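PDB 5EP9: SnoN,Epimerase SnoN from Streptomyces nogalater, which acts in nogalamycin biosynthesis as a non-heme iron epimerase that depends on 2-oxoglutarate. Local coordinates for residues V83-A88 and E129-D134; A54-E59 and A101-I106; A248-T253 and F257-P262; L61-R66 and D95-L100. One frame throughout, in Å; residues are numbered along the deposited sequence.

Interaction 1: residues V83-A88 and E129-D134; sequences VMDYVA and ENKEKD. With AKG (2-oxoglutaric acid), chain E.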
loop_
_atom_site.group_PDB
_atom_site.type_symbol
_atom_site.label_atom_id
_atom_site.label_comp_id
_atom_site.label_asym_id
_atom_site.label_seq_id
_atom_site.Cartn_x
_atom_site.Cartn_y
_atom_site.Cartn_z
ATOM N N VAL A 83 14.485 -2.948 -7.801
ATOM C CA VAL A 83 13.774 -2.625 -6.588
ATOM C C VAL A 83 12.682 -3.646 -6.406
ATOM O O VAL A 83 12.505 -4.194 -5.324
ATOM C CB VAL A 83 13.199 -1.188 -6.628
ATOM C CG1 VAL A 83 12.478 -0.911 -5.357
ATOM C CG2 VAL A 83 14.300 -0.105 -6.826
ATOM N N MET A 84 11.927 -3.856 -7.465
ATOM C CA MET A 84 10.837 -4.821 -7.457
ATOM C C MET A 84 10.219 -5.045 -8.837
ATOM O O MET A 84 10.389 -4.242 -9.735
ATOM C CB MET A 84 9.682 -4.423 -6.526
ATOM C CG MET A 84 9.006 -3.119 -6.911
ATOM S SD MET A 84 7.607 -2.910 -5.751
ATOM C CE MET A 84 8.459 -2.535 -4.213
ATOM N N ASP A 85 9.407 -6.091 -8.904
ATOM C CA ASP A 85 8.476 -6.297 -10.041
ATOM C C ASP A 85 7.099 -6.217 -9.415
ATOM O O ASP A 85 6.912 -6.687 -8.268
ATOM C CB ASP A 85 8.667 -7.646 -10.688
ATOM C CG ASP A 85 10.013 -7.767 -11.434
ATOM O OD1 ASP A 85 10.206 -7.149 -12.521
ATOM O OD2 ASP A 85 10.895 -8.495 -10.888
ATOM N N TYR A 86 6.151 -5.647 -10.147
ATOM C CA TYR A 86 4.814 -5.568 -9.644
ATOM C C TYR A 86 3.792 -5.684 -10.731
ATOM O O TYR A 86 4.031 -5.380 -11.925
ATOM C CB TYR A 86 4.572 -4.302 -8.829
ATOM C CG TYR A 86 4.667 -3.035 -9.586
ATOM C CD1 TYR A 86 5.916 -2.438 -9.845
ATOM C CD2 TYR A 86 3.534 -2.401 -10.043
ATOM C CE1 TYR A 86 5.983 -1.230 -10.526
ATOM C CE2 TYR A 86 3.585 -1.200 -10.747
ATOM C CZ TYR A 86 4.813 -0.616 -10.991
ATOM O OH TYR A 86 4.792 0.566 -11.692
ATOM N N VAL A 87 2.683 -6.203 -10.329
ATOM C CA VAL A 87 1.514 -6.222 -11.204
ATOM C C VAL A 87 0.707 -4.993 -10.829
ATOM O O VAL A 87 0.209 -4.905 -9.714
ATOM C CB VAL A 87 0.665 -7.528 -11.057
ATOM C CG1 VAL A 87 -0.544 -7.504 -12.010
ATOM C CG2 VAL A 87 1.526 -8.717 -11.323
ATOM N N ALA A 88 0.525 -4.099 -11.798
ATOM C CA ALA A 88 -0.153 -2.790 -11.617
ATOM C C ALA A 88 -1.659 -2.970 -11.734
ATOM O O ALA A 88 -2.135 -3.784 -12.519
ATOM C CB ALA A 88 0.266 -1.821 -12.709
ATOM N N GLU A 129 12.817 -10.448 -5.503
ATOM C CA GLU A 129 13.562 -11.666 -5.565
ATOM C C GLU A 129 14.839 -11.505 -6.309
ATOM O O GLU A 129 15.015 -10.578 -7.072
ATOM C CB GLU A 129 12.754 -12.764 -6.290
ATOM C CG GLU A 129 12.615 -12.505 -7.779
ATOM C CD GLU A 129 11.861 -13.603 -8.499
ATOM O OE1 GLU A 129 11.504 -14.656 -7.884
ATOM O OE2 GLU A 129 11.671 -13.407 -9.709
ATOM N N ASN A 130 15.754 -12.415 -6.005
ATOM C CA ASN A 130 17.051 -12.532 -6.736
ATOM C C ASN A 130 16.937 -13.452 -7.962
ATOM O O ASN A 130 16.462 -14.564 -7.856
ATOM C CB ASN A 130 18.122 -13.042 -5.816
ATOM C CG ASN A 130 18.297 -12.127 -4.621
ATOM O OD1 ASN A 130 18.615 -10.978 -4.778
ATOM N ND2 ASN A 130 18.111 -12.655 -3.440
ATOM N N LYS A 131 17.314 -12.943 -9.106
ATOM C CA LYS A 131 17.333 -13.722 -10.337
ATOM C C LYS A 131 18.798 -13.833 -10.672
ATOM O O LYS A 131 19.670 -13.184 -10.055
ATOM C CB LYS A 131 16.611 -13.026 -11.537
ATOM C CG LYS A 131 15.120 -12.723 -11.447
ATOM C CD LYS A 131 14.767 -11.530 -12.356
ATOM C CE LYS A 131 13.421 -10.847 -12.066
ATOM N NZ LYS A 131 13.496 -9.835 -10.979
ATOM N N GLU A 132 19.039 -14.589 -11.726
ATOM C CA GLU A 132 20.342 -14.649 -12.338
ATOM C C GLU A 132 20.802 -13.333 -12.928
ATOM O O GLU A 132 20.147 -12.765 -13.749
ATOM C CB GLU A 132 20.299 -15.658 -13.497
ATOM C CG GLU A 132 19.881 -17.067 -13.085
ATOM C CD GLU A 132 20.898 -17.731 -12.163
ATOM O OE1 GLU A 132 21.984 -17.158 -11.892
ATOM O OE2 GLU A 132 20.602 -18.834 -11.699
ATOM N N LYS A 133 21.953 -12.885 -12.487
ATOM C CA LYS A 133 22.541 -11.592 -12.908
ATOM C C LYS A 133 21.691 -10.368 -12.562
ATOM O O LYS A 133 22.033 -9.243 -12.962
ATOM C CB LYS A 133 22.879 -11.540 -14.433
ATOM C CG LYS A 133 24.104 -10.662 -14.717
ATOM C CD LYS A 133 24.819 -10.983 -16.015
ATOM C CE LYS A 133 25.992 -11.843 -15.635
ATOM N NZ LYS A 133 26.858 -12.074 -16.795
ATOM N N ASP A 134 20.657 -10.566 -11.757
ATOM C CA ASP A 134 19.800 -9.475 -11.320
ATOM C C ASP A 134 19.425 -9.620 -9.854
ATOM O O ASP A 134 18.419 -10.176 -9.476
ATOM C CB ASP A 134 18.560 -9.400 -12.215
ATOM C CG ASP A 134 17.659 -8.206 -11.858
ATOM O OD1 ASP A 134 18.178 -7.119 -11.586
ATOM O OD2 ASP A 134 16.433 -8.357 -11.778
HETATM C C1 AKG E . 4.349 1.035 -0.182
HETATM O O1 AKG E . 3.932 2.220 -0.118
HETATM O O2 AKG E . 3.598 0.050 0.021
HETATM C C2 AKG E . 5.783 0.773 -0.451
HETATM O O5 AKG E . 6.549 1.740 -0.634
HETATM C C3 AKG E . 6.238 -0.704 -0.509
HETATM C C4 AKG E . 7.741 -0.946 -0.599
HETATM C C5 AKG E . 8.177 -2.391 -0.687
HETATM O O3 AKG E . 7.324 -3.292 -0.593
HETATM O O4 AKG E . 9.397 -2.667 -0.901
#

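Interaction 2: residues A54-E59 and A101-I106; sequences AGEVAE and ATHPRI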
loop_
_atom_site.group_PDB
_atom_site.type_symbol
_atom_site.label_atom_id
_atom_site.label_comp_id
_atom_site.label_asym_id
_atom_site.label_seq_id
_atom_site.Cartn_x
_atom_site.Cartn_y
_atom_site.Cartn_z
ATOM N N ALA A 54 -5.056 -18.941 7.088
ATOM C CA ALA A 54 -4.085 -19.725 6.311
ATOM C C ALA A 54 -4.653 -20.072 4.875
ATOM O O ALA A 54 -3.893 -20.052 3.902
ATOM C CB ALA A 54 -3.751 -21.022 7.047
ATOM N N GLY A 55 -5.926 -20.420 4.819
ATOM C CA GLY A 55 -6.550 -20.684 3.525
ATOM C C GLY A 55 -6.560 -19.486 2.562
ATOM O O GLY A 55 -6.335 -19.616 1.338
ATOM N N GLU A 56 -6.831 -18.332 3.133
ATOM C CA GLU A 56 -6.833 -17.091 2.364
ATOM C C GLU A 56 -5.494 -16.782 1.864
ATOM O O GLU A 56 -5.317 -16.417 0.686
ATOM C CB GLU A 56 -7.316 -15.955 3.197
ATOM C CG GLU A 56 -8.812 -16.058 3.526
ATOM C CD GLU A 56 -9.250 -14.877 4.422
ATOM O OE1 GLU A 56 -8.659 -14.618 5.497
ATOM O OE2 GLU A 56 -10.287 -14.296 4.097
ATOM N N VAL A 57 -4.497 -16.899 2.758
ATOM C CA VAL A 57 -3.147 -16.712 2.301
ATOM C C VAL A 57 -2.839 -17.645 1.066
ATOM O O VAL A 57 -2.331 -17.260 0.025
ATOM C CB VAL A 57 -2.138 -16.921 3.440
ATOM C CG1 VAL A 57 -0.753 -16.996 2.859
ATOM C CG2 VAL A 57 -2.213 -15.777 4.437
ATOM N N ALA A 58 -3.105 -18.903 1.231
ATOM C CA ALA A 58 -2.819 -19.925 0.127
ATOM C C ALA A 58 -3.577 -19.667 -1.200
ATOM O O ALA A 58 -2.946 -19.644 -2.293
ATOM C CB ALA A 58 -3.157 -21.295 0.531
ATOM N N GLU A 59 -4.806 -19.266 -1.059
ATOM C CA GLU A 59 -5.508 -18.658 -2.217
ATOM C C GLU A 59 -4.889 -17.366 -2.906
ATOM O O GLU A 59 -4.609 -17.361 -4.138
ATOM C CB GLU A 59 -6.869 -18.278 -1.804
ATOM C CG GLU A 59 -7.728 -18.099 -3.071
ATOM C CD GLU A 59 -9.192 -17.733 -2.830
ATOM O OE1 GLU A 59 -9.614 -17.543 -1.650
ATOM O OE2 GLU A 59 -9.873 -17.564 -3.886
ATOM N N ALA A 101 -8.447 -6.786 -2.196
ATOM C CA ALA A 101 -8.494 -5.315 -2.135
ATOM C C ALA A 101 -9.659 -4.774 -1.324
ATOM O O ALA A 101 -9.535 -3.783 -0.609
ATOM C CB ALA A 101 -8.535 -4.729 -3.519
ATOM N N THR A 102 -10.773 -5.486 -1.394
ATOM C CA THR A 102 -11.985 -5.168 -0.646
ATOM C C THR A 102 -12.300 -6.136 0.494
ATOM O O THR A 102 -13.357 -6.115 1.046
ATOM C CB THR A 102 -13.209 -5.088 -1.601
ATOM O OG1 THR A 102 -13.314 -6.304 -2.322
ATOM C CG2 THR A 102 -13.011 -3.960 -2.597
ATOM N N HIS A 103 -11.331 -6.942 0.894
ATOM C CA HIS A 103 -11.465 -7.845 1.971
ATOM C C HIS A 103 -12.186 -7.200 3.158
ATOM O O HIS A 103 -11.765 -6.134 3.648
ATOM C CB HIS A 103 -10.084 -8.319 2.388
ATOM C CG HIS A 103 -10.104 -9.502 3.283
ATOM N ND1 HIS A 103 -10.331 -9.390 4.638
ATOM C CD2 HIS A 103 -10.011 -10.834 3.016
ATOM C CE1 HIS A 103 -10.369 -10.606 5.165
ATOM N NE2 HIS A 103 -10.169 -11.493 4.204
ATOM N N PRO A 104 -13.184 -7.847 3.705
ATOM C CA PRO A 104 -13.965 -7.158 4.751
ATOM C C PRO A 104 -13.215 -6.749 5.997
ATOM O O PRO A 104 -13.522 -5.720 6.581
ATOM C CB PRO A 104 -15.122 -8.176 5.145
ATOM C CG PRO A 104 -15.205 -9.106 3.976
ATOM C CD PRO A 104 -13.847 -9.068 3.227
ATOM N N ARG A 105 -12.346 -7.600 6.448
ATOM C CA ARG A 105 -11.591 -7.308 7.632
ATOM C C ARG A 105 -10.545 -6.212 7.424
ATOM O O ARG A 105 -10.370 -5.352 8.258
ATOM C CB ARG A 105 -10.971 -8.606 8.147
ATOM C CG ARG A 105 -10.360 -8.396 9.507
ATOM C CD ARG A 105 -10.175 -9.675 10.281
ATOM N NE ARG A 105 -9.156 -9.330 11.288
ATOM C CZ ARG A 105 -8.338 -10.194 11.894
ATOM N NH1 ARG A 105 -8.413 -11.503 11.624
ATOM N NH2 ARG A 105 -7.448 -9.738 12.787
ATOM N N ILE A 106 -9.817 -6.289 6.324
ATOM C CA ILE A 106 -8.848 -5.278 5.972
ATOM C C ILE A 106 -9.535 -3.912 5.816
ATOM O O ILE A 106 -9.071 -2.863 6.305
ATOM C CB ILE A 106 -8.105 -5.664 4.700
ATOM C CG1 ILE A 106 -7.274 -6.890 4.979
ATOM C CG2 ILE A 106 -7.197 -4.497 4.226
ATOM C CD1 ILE A 106 -6.411 -7.385 3.848
#

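Interaction 3: residues A248-T253 and F257-P262; sequences AAYRPT and FLDDLP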
loop_
_atom_site.group_PDB
_atom_site.type_symbol
_atom_site.label_atom_id
_atom_site.label_comp_id
_atom_site.label_asym_id
_atom_site.label_seq_id
_atom_site.Cartn_x
_atom_site.Cartn_y
_atom_site.Cartn_z
ATOM N N ALA A 248 -12.534 11.715 -2.233
ATOM C CA ALA A 248 -11.430 11.972 -3.119
ATOM C C ALA A 248 -11.840 12.413 -4.518
ATOM O O ALA A 248 -12.684 11.813 -5.134
ATOM C CB ALA A 248 -10.556 10.753 -3.237
ATOM N N ALA A 249 -11.136 13.431 -4.979
ATOM C CA ALA A 249 -11.211 13.916 -6.325
ATOM C C ALA A 249 -9.893 13.898 -7.046
ATOM O O ALA A 249 -8.852 14.048 -6.447
ATOM C CB ALA A 249 -11.862 15.353 -6.410
ATOM N N TYR A 250 -10.003 13.791 -8.384
ATOM C CA TYR A 250 -8.814 13.710 -9.225
ATOM C C TYR A 250 -7.970 14.995 -9.075
ATOM O O TYR A 250 -8.499 16.091 -9.203
ATOM C CB TYR A 250 -9.169 13.488 -10.699
ATOM C CG TYR A 250 -7.949 13.261 -11.588
ATOM C CD1 TYR A 250 -7.153 12.133 -11.444
ATOM C CD2 TYR A 250 -7.643 14.139 -12.626
ATOM C CE1 TYR A 250 -6.061 11.912 -12.262
ATOM C CE2 TYR A 250 -6.556 13.922 -13.474
ATOM C CZ TYR A 250 -5.766 12.823 -13.268
ATOM O OH TYR A 250 -4.714 12.575 -14.067
ATOM N N ARG A 251 -6.687 14.802 -8.904
ATOM C CA ARG A 251 -5.737 15.912 -8.839
ATOM C C ARG A 251 -4.418 15.524 -9.457
ATOM O O ARG A 251 -3.644 14.829 -8.819
ATOM C CB ARG A 251 -5.519 16.359 -7.365
ATOM C CG ARG A 251 -4.820 17.732 -7.267
ATOM C CD ARG A 251 -4.548 18.217 -5.845
ATOM N NE ARG A 251 -3.737 17.286 -5.109
ATOM C CZ ARG A 251 -3.574 17.283 -3.773
ATOM N NH1 ARG A 251 -4.176 18.184 -2.992
ATOM N NH2 ARG A 251 -2.753 16.392 -3.209
ATOM N N PRO A 252 -4.135 15.950 -10.690
ATOM C CA PRO A 252 -2.898 15.502 -11.322
ATOM C C PRO A 252 -1.625 15.933 -10.561
ATOM O O PRO A 252 -1.573 17.001 -10.012
ATOM C CB PRO A 252 -2.905 16.174 -12.686
ATOM C CG PRO A 252 -4.231 16.790 -12.879
ATOM C CD PRO A 252 -4.859 16.900 -11.523
ATOM N N THR A 253 -0.691 15.024 -10.453
ATOM C CA THR A 253 0.647 15.324 -9.911
ATOM C C THR A 253 1.484 16.071 -10.916
ATOM O O THR A 253 2.432 16.725 -10.558
ATOM C CB THR A 253 1.453 14.066 -9.614
ATOM O OG1 THR A 253 1.661 13.336 -10.846
ATOM C CG2 THR A 253 0.722 13.163 -8.671
ATOM N N PHE A 257 3.090 9.442 -15.937
ATOM C CA PHE A 257 3.043 8.054 -15.500
ATOM C C PHE A 257 2.123 7.826 -14.277
ATOM O O PHE A 257 1.413 6.836 -14.189
ATOM C CB PHE A 257 4.503 7.622 -15.183
ATOM C CG PHE A 257 4.657 6.238 -14.564
ATOM C CD1 PHE A 257 4.410 5.061 -15.358
ATOM C CD2 PHE A 257 5.054 6.074 -13.202
ATOM C CE1 PHE A 257 4.551 3.774 -14.807
ATOM C CE2 PHE A 257 5.162 4.781 -12.640
ATOM C CZ PHE A 257 4.931 3.635 -13.448
ATOM N N LEU A 258 2.125 8.756 -13.344
ATOM C CA LEU A 258 1.250 8.665 -12.136
ATOM C C LEU A 258 -0.188 9.170 -12.369
ATOM O O LEU A 258 -1.132 8.752 -11.749
ATOM C CB LEU A 258 1.854 9.477 -11.045
ATOM C CG LEU A 258 3.232 8.947 -10.625
ATOM C CD1 LEU A 258 3.954 9.973 -9.748
ATOM C CD2 LEU A 258 3.166 7.579 -9.972
ATOM N N ASP A 259 -0.348 10.056 -13.329
ATOM C CA ASP A 259 -1.650 10.705 -13.584
ATOM C C ASP A 259 -2.597 9.878 -14.434
ATOM O O ASP A 259 -3.776 10.100 -14.404
ATOM C CB ASP A 259 -1.409 12.092 -14.172
ATOM C CG ASP A 259 -0.744 13.025 -13.157
ATOM O OD1 ASP A 259 -0.622 12.633 -11.975
ATOM O OD2 ASP A 259 -0.365 14.136 -13.511
ATOM N N ASP A 260 -2.041 8.944 -15.191
ATOM C CA ASP A 260 -2.771 8.150 -16.208
ATOM C C ASP A 260 -3.366 6.949 -15.526
ATOM O O ASP A 260 -2.663 6.065 -15.145
ATOM C CB ASP A 260 -1.811 7.712 -17.305
ATOM C CG ASP A 260 -2.466 6.924 -18.395
ATOM O OD1 ASP A 260 -3.553 7.314 -18.874
ATOM O OD2 ASP A 260 -1.861 5.908 -18.836
ATOM N N LEU A 261 -4.643 6.992 -15.247
ATOM C CA LEU A 261 -5.273 5.964 -14.432
ATOM C C LEU A 261 -5.967 5.050 -15.429
ATOM O O LEU A 261 -6.884 5.471 -16.143
ATOM C CB LEU A 261 -6.284 6.546 -13.479
ATOM C CG LEU A 261 -5.737 7.560 -12.514
ATOM C CD1 LEU A 261 -6.829 8.041 -11.555
ATOM C CD2 LEU A 261 -4.574 6.975 -11.743
ATOM N N PRO A 262 -5.565 3.776 -15.470
ATOM C CA PRO A 262 -6.267 2.847 -16.358
ATOM C C PRO A 262 -7.671 2.517 -15.823
ATOM O O PRO A 262 -7.974 2.682 -14.636
ATOM C CB PRO A 262 -5.393 1.600 -16.321
ATOM C CG PRO A 262 -4.723 1.671 -15.031
ATOM C CD PRO A 262 -4.498 3.118 -14.699
#

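Interaction 4: residues L61-R66 and D95-L100; sequences LAEARR and DTMRRL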
loop_
_atom_site.group_PDB
_atom_site.type_symbol
_atom_site.label_atom_id
_atom_site.label_comp_id
_atom_site.label_asym_id
_atom_site.label_seq_id
_atom_site.Cartn_x
_atom_site.Cartn_y
_atom_site.Cartn_z
ATOM N N LEU A 61 -1.902 -16.133 -2.482
ATOM C CA LEU A 61 -0.517 -16.384 -2.864
ATOM C C LEU A 61 -0.481 -17.030 -4.236
ATOM O O LEU A 61 0.266 -16.629 -5.098
ATOM C CB LEU A 61 0.184 -17.283 -1.840
ATOM C CG LEU A 61 1.588 -17.756 -2.237
ATOM C CD1 LEU A 61 2.571 -16.599 -2.557
ATOM C CD2 LEU A 61 2.147 -18.626 -1.108
ATOM N N ALA A 62 -1.337 -18.031 -4.457
ATOM C CA ALA A 62 -1.318 -18.715 -5.746
ATOM C C ALA A 62 -1.660 -17.733 -6.810
ATOM O O ALA A 62 -1.188 -17.849 -7.939
ATOM C CB ALA A 62 -2.313 -19.945 -5.821
ATOM N N GLU A 63 -2.644 -16.917 -6.540
ATOM C CA GLU A 63 -3.129 -15.982 -7.581
ATOM C C GLU A 63 -1.973 -14.901 -7.835
ATOM O O GLU A 63 -1.721 -14.531 -8.965
ATOM C CB GLU A 63 -4.394 -15.306 -7.153
ATOM C CG GLU A 63 -4.844 -14.206 -8.118
ATOM C CD GLU A 63 -5.439 -14.712 -9.431
ATOM O OE1 GLU A 63 -5.414 -15.926 -9.713
ATOM O OE2 GLU A 63 -5.904 -13.848 -10.212
ATOM N N ALA A 64 -1.324 -14.467 -6.779
ATOM C CA ALA A 64 -0.139 -13.572 -6.930
ATOM C C ALA A 64 0.901 -14.175 -7.830
ATOM O O ALA A 64 1.342 -13.525 -8.802
ATOM C CB ALA A 64 0.478 -13.199 -5.615
ATOM N N ARG A 65 1.183 -15.452 -7.597
ATOM C CA ARG A 65 2.197 -16.145 -8.443
ATOM C C ARG A 65 1.773 -16.310 -9.886
ATOM O O ARG A 65 2.579 -16.125 -10.804
ATOM C CB ARG A 65 2.521 -17.538 -7.930
ATOM C CG ARG A 65 3.299 -17.549 -6.604
ATOM C CD ARG A 65 3.711 -18.984 -6.263
ATOM N NE ARG A 65 4.746 -18.950 -5.252
ATOM C CZ ARG A 65 4.789 -19.627 -4.082
ATOM N NH1 ARG A 65 3.867 -20.561 -3.735
ATOM N NH2 ARG A 65 5.810 -19.391 -3.249
ATOM N N ARG A 66 0.502 -16.633 -10.054
ATOM C CA ARG A 66 -0.062 -16.807 -11.384
ATOM C C ARG A 66 0.020 -15.511 -12.196
ATOM O O ARG A 66 0.397 -15.522 -13.332
ATOM C CB ARG A 66 -1.546 -17.257 -11.324
ATOM C CG ARG A 66 -2.119 -17.681 -12.666
ATOM C CD ARG A 66 -3.639 -17.873 -12.601
ATOM N NE ARG A 66 -4.354 -16.602 -12.322
ATOM C CZ ARG A 66 -4.627 -15.677 -13.226
ATOM N NH1 ARG A 66 -4.208 -15.788 -14.459
ATOM N NH2 ARG A 66 -5.333 -14.606 -12.873
ATOM N N ASP A 95 -10.398 -10.878 -10.356
ATOM C CA ASP A 95 -11.419 -10.838 -9.313
ATOM C C ASP A 95 -10.732 -11.206 -7.883
ATOM O O ASP A 95 -11.198 -10.726 -6.867
ATOM C CB ASP A 95 -12.544 -11.799 -9.638
ATOM C CG ASP A 95 -13.333 -11.291 -10.927
ATOM O OD1 ASP A 95 -13.170 -10.084 -11.235
ATOM O OD2 ASP A 95 -14.087 -12.039 -11.590
ATOM N N THR A 96 -9.829 -12.173 -7.881
ATOM C CA THR A 96 -9.381 -12.780 -6.723
ATOM C C THR A 96 -8.564 -11.612 -5.962
ATOM O O THR A 96 -8.847 -11.307 -4.834
ATOM C CB THR A 96 -8.500 -14.009 -7.026
ATOM O OG1 THR A 96 -9.317 -15.074 -7.497
ATOM C CG2 THR A 96 -7.799 -14.492 -5.769
ATOM N N MET A 97 -7.768 -10.892 -6.706
ATOM C CA MET A 97 -7.213 -9.727 -6.195
ATOM C C MET A 97 -8.187 -8.587 -5.802
ATOM O O MET A 97 -7.965 -7.901 -4.783
ATOM C CB MET A 97 -6.046 -9.197 -7.107
ATOM C CG MET A 97 -4.872 -10.161 -7.178
ATOM S SD MET A 97 -4.285 -10.494 -5.490
ATOM C CE MET A 97 -3.178 -11.826 -5.774
ATOM N N ARG A 98 -9.262 -8.434 -6.520
ATOM C CA ARG A 98 -10.254 -7.506 -6.077
ATOM C C ARG A 98 -10.860 -7.926 -4.761
ATOM O O ARG A 98 -11.239 -7.026 -3.970
ATOM C CB ARG A 98 -11.370 -7.268 -7.142
ATOM C CG ARG A 98 -12.184 -5.971 -6.925
ATOM C CD ARG A 98 -13.232 -5.820 -8.036
ATOM N NE ARG A 98 -13.845 -4.475 -8.109
ATOM C CZ ARG A 98 -14.798 -4.006 -7.288
ATOM N NH1 ARG A 98 -15.229 -4.738 -6.258
ATOM N NH2 ARG A 98 -15.370 -2.808 -7.493
ATOM N N ARG A 99 -11.079 -9.230 -4.571
ATOM C CA ARG A 99 -11.619 -9.671 -3.268
ATOM C C ARG A 99 -10.642 -9.329 -2.155
ATOM O O ARG A 99 -11.028 -8.980 -1.053
ATOM C CB ARG A 99 -11.974 -11.159 -3.197
ATOM C CG ARG A 99 -13.264 -11.459 -3.995
ATOM C CD ARG A 99 -13.808 -12.873 -3.834
ATOM N NE ARG A 99 -13.303 -13.739 -4.872
ATOM C CZ ARG A 99 -12.239 -14.518 -4.764
ATOM N NH1 ARG A 99 -11.492 -14.557 -3.630
ATOM N NH2 ARG A 99 -11.903 -15.239 -5.846
ATOM N N LEU A 100 -9.369 -9.472 -2.423
ATOM C CA LEU A 100 -8.365 -9.080 -1.397
ATOM C C LEU A 100 -8.378 -7.558 -1.124
ATOM O O LEU A 100 -8.241 -7.110 0.018
ATOM C CB LEU A 100 -6.957 -9.604 -1.749
ATOM C CG LEU A 100 -5.823 -9.241 -0.839
ATOM C CD1 LEU A 100 -6.054 -9.686 0.590
ATOM C CD2 LEU A 100 -4.562 -9.826 -1.413
#

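Interaction 1: residues V83-A88 and E129-D134
Lys131 and Asp85 approach from opposite directions and form a salt bridge. Lys131 NZ donates to Asp85 OD2 at 2.9 Å and lies almost on the line of that carboxylate's C-O bond. The lysine chain turns near its end (chi4 84°), which brings the ammonium within reach of a second acid. Lys131 NZ makes a weak bond of 3.4 Å to Asp134 OD2, so one lysine links two aspartates. Its charge probably offsets theirs and that of Glu129, whose OE2 is 5.1 Å from Asp85 OD2. Both segments lie in the 14-202 part of the fused construct, within a cupin-type PhyH fold. Strand 82-87 carries Asp85, and the loop after the neighbouring strand 118-128 carries Lys131. A type II turn from Lys131 to Asp134 sets the loop residues, and Asp134 OD1 is bonded to Thr82 OG1. On the strand, Val83 and Met84 form a classic bulge opposite Trp76. Met84 points away from the loop, and its CE is 3.4 Å from O4 of the bound 2-oxoglutarate.

Interaction 2: residues A54-E59 and A101-I106
Glu56 and His103 mark the nearest approach of the two backbones, with their CA atoms 10.3 Å apart. Such a gap has to be bridged by side chains. Glu56 sits in the first turn of helix 54-70. His103 is the N-cap of helix 104-114. The two residues form a His-carboxylate hydrogen bond. Both helices belong to the 14-202 part of the construct. His103 NE2 donates to Glu56 OE2 at 2.8 Å, and the bond is nearly straight (164°). The oxygen lies at the ring edge, close to the ring plane, yet the N-H comes from above the carboxylate plane. With CD anti to CA (chi2 178°), the Glu56 chain runs straight out and carries its carboxylate across the gap. Its other oxygen, OE1, is bonded to the backbone N of Asp53, just before the helix, which helps fix the carboxylate. With a leucine in place of Glu56, the NE2 hydrogen would probably lose its acceptor and the ring would be freer to turn. At the ring's other nitrogen, Arg105 N makes a weak capping bond of 3.2 Å to His103 ND1. Pro104 CD lies over one ring face, 3.7 Å above the plane and displaced toward the rim.

Interaction 3: residues A248-T253 and F257-P262
Tyr250 and Asp259 cross at about a right angle, with ring and carboxylate planes 79° apart. They close a short loop-to-helix connection that holds an ST turn, from Thr253 OG1 to Ile255 N. It joins the loop after strand 236-245 to helix 256-259, within the 203-305 part of the SnoN construct. The tyrosine uses its hydroxyl against the backbone: Tyr250 OH donates to Asp259 O at 2.7 Å, tilted 28° from the carbonyl plane. The Asp259 carboxylate reaches the other way, to Thr253. Its OD1 takes two bonds, from Thr253 N at 2.8 Å and from Thr253 OG1 at 2.6 Å. These donors come from opposite faces of the carboxylate plane, which should restrain its rotation. Thr253 OG1 lies between its own backbone N and carbonyl carbon (chi1 62°). Asp259 OD2 is bonded to Gly254 N, and the carboxylate thus accepts three bonds in all. Pro252 CB sits 3.4 Å from Asp259 OD2. Leu261 lies antiparallel alongside Tyr250, with its CD1 4.0 Å from Tyr250 CE1.

Interaction 4: residues L61-R66 and D95-L100
Glu63, Ala64, Thr96 and Met97 make the contact, and between the two segments it is van der Waals packing. Thr96 CG2 lies 3.8 Å from Glu63 CB. Met97 passes Glu63 head to tail and places its CE 3.7 Å from Glu63 CG. The same methyl lies 3.9 Å from Ala64 CB and 3.4 Å from Ala64 N. A bend at chi2 (-56°) swings the methionine end toward the small alanine.
The polar bonds gather at the Glu63 carboxylate. Arg66 holds both its oxygens, with Arg66 NE to Glu63 OE1 at 2.9 Å and Arg66 NH2 to Glu63 OE2 at 2.8 Å. The oxygens lie near the guanidinium plane, but the groups are not coplanar. Glu63 OE2 is also bonded to Ser94 OG, which accepts from Met97 N at the start of helix 95-101. Replacing Glu63 with an alanine would probably leave Arg66 without this anchor, take from Ser94 OG its bond to Glu63 OE2 and open a gap beside Thr96 and Met97.
The segment axes approach to 10.0 Å at 131°, slightly nearer perpendicular than antiparallel. Both helices pack against the larger sheet of the cupin-type fold (14-202 part), where Ala64 and Met97 touch Val125.

How the interactions relate
Interactions 2 and 4 share helix 54-70 and are partly buried. Their centres are 9 Å apart, and they join it to two helices that follow each other in the chain. Interaction 4 does this by van der Waals packing, partly along a glutamate's aliphatic chain, interaction 2 by one histidine-glutamate bond. A long, weak ion pair between Glu59 and Arg99 connects them, as does packing of Ile106 on Leu100. Interactions 1 and 3 are surface contacts. The first is an ion pair joining a sheet strand to a loop, the second neutral donors bonded to an aspartate's carboxylate and backbone carbonyl. They touch through Tyr86 and Phe257. That link crosses the two parts of the engineered construct.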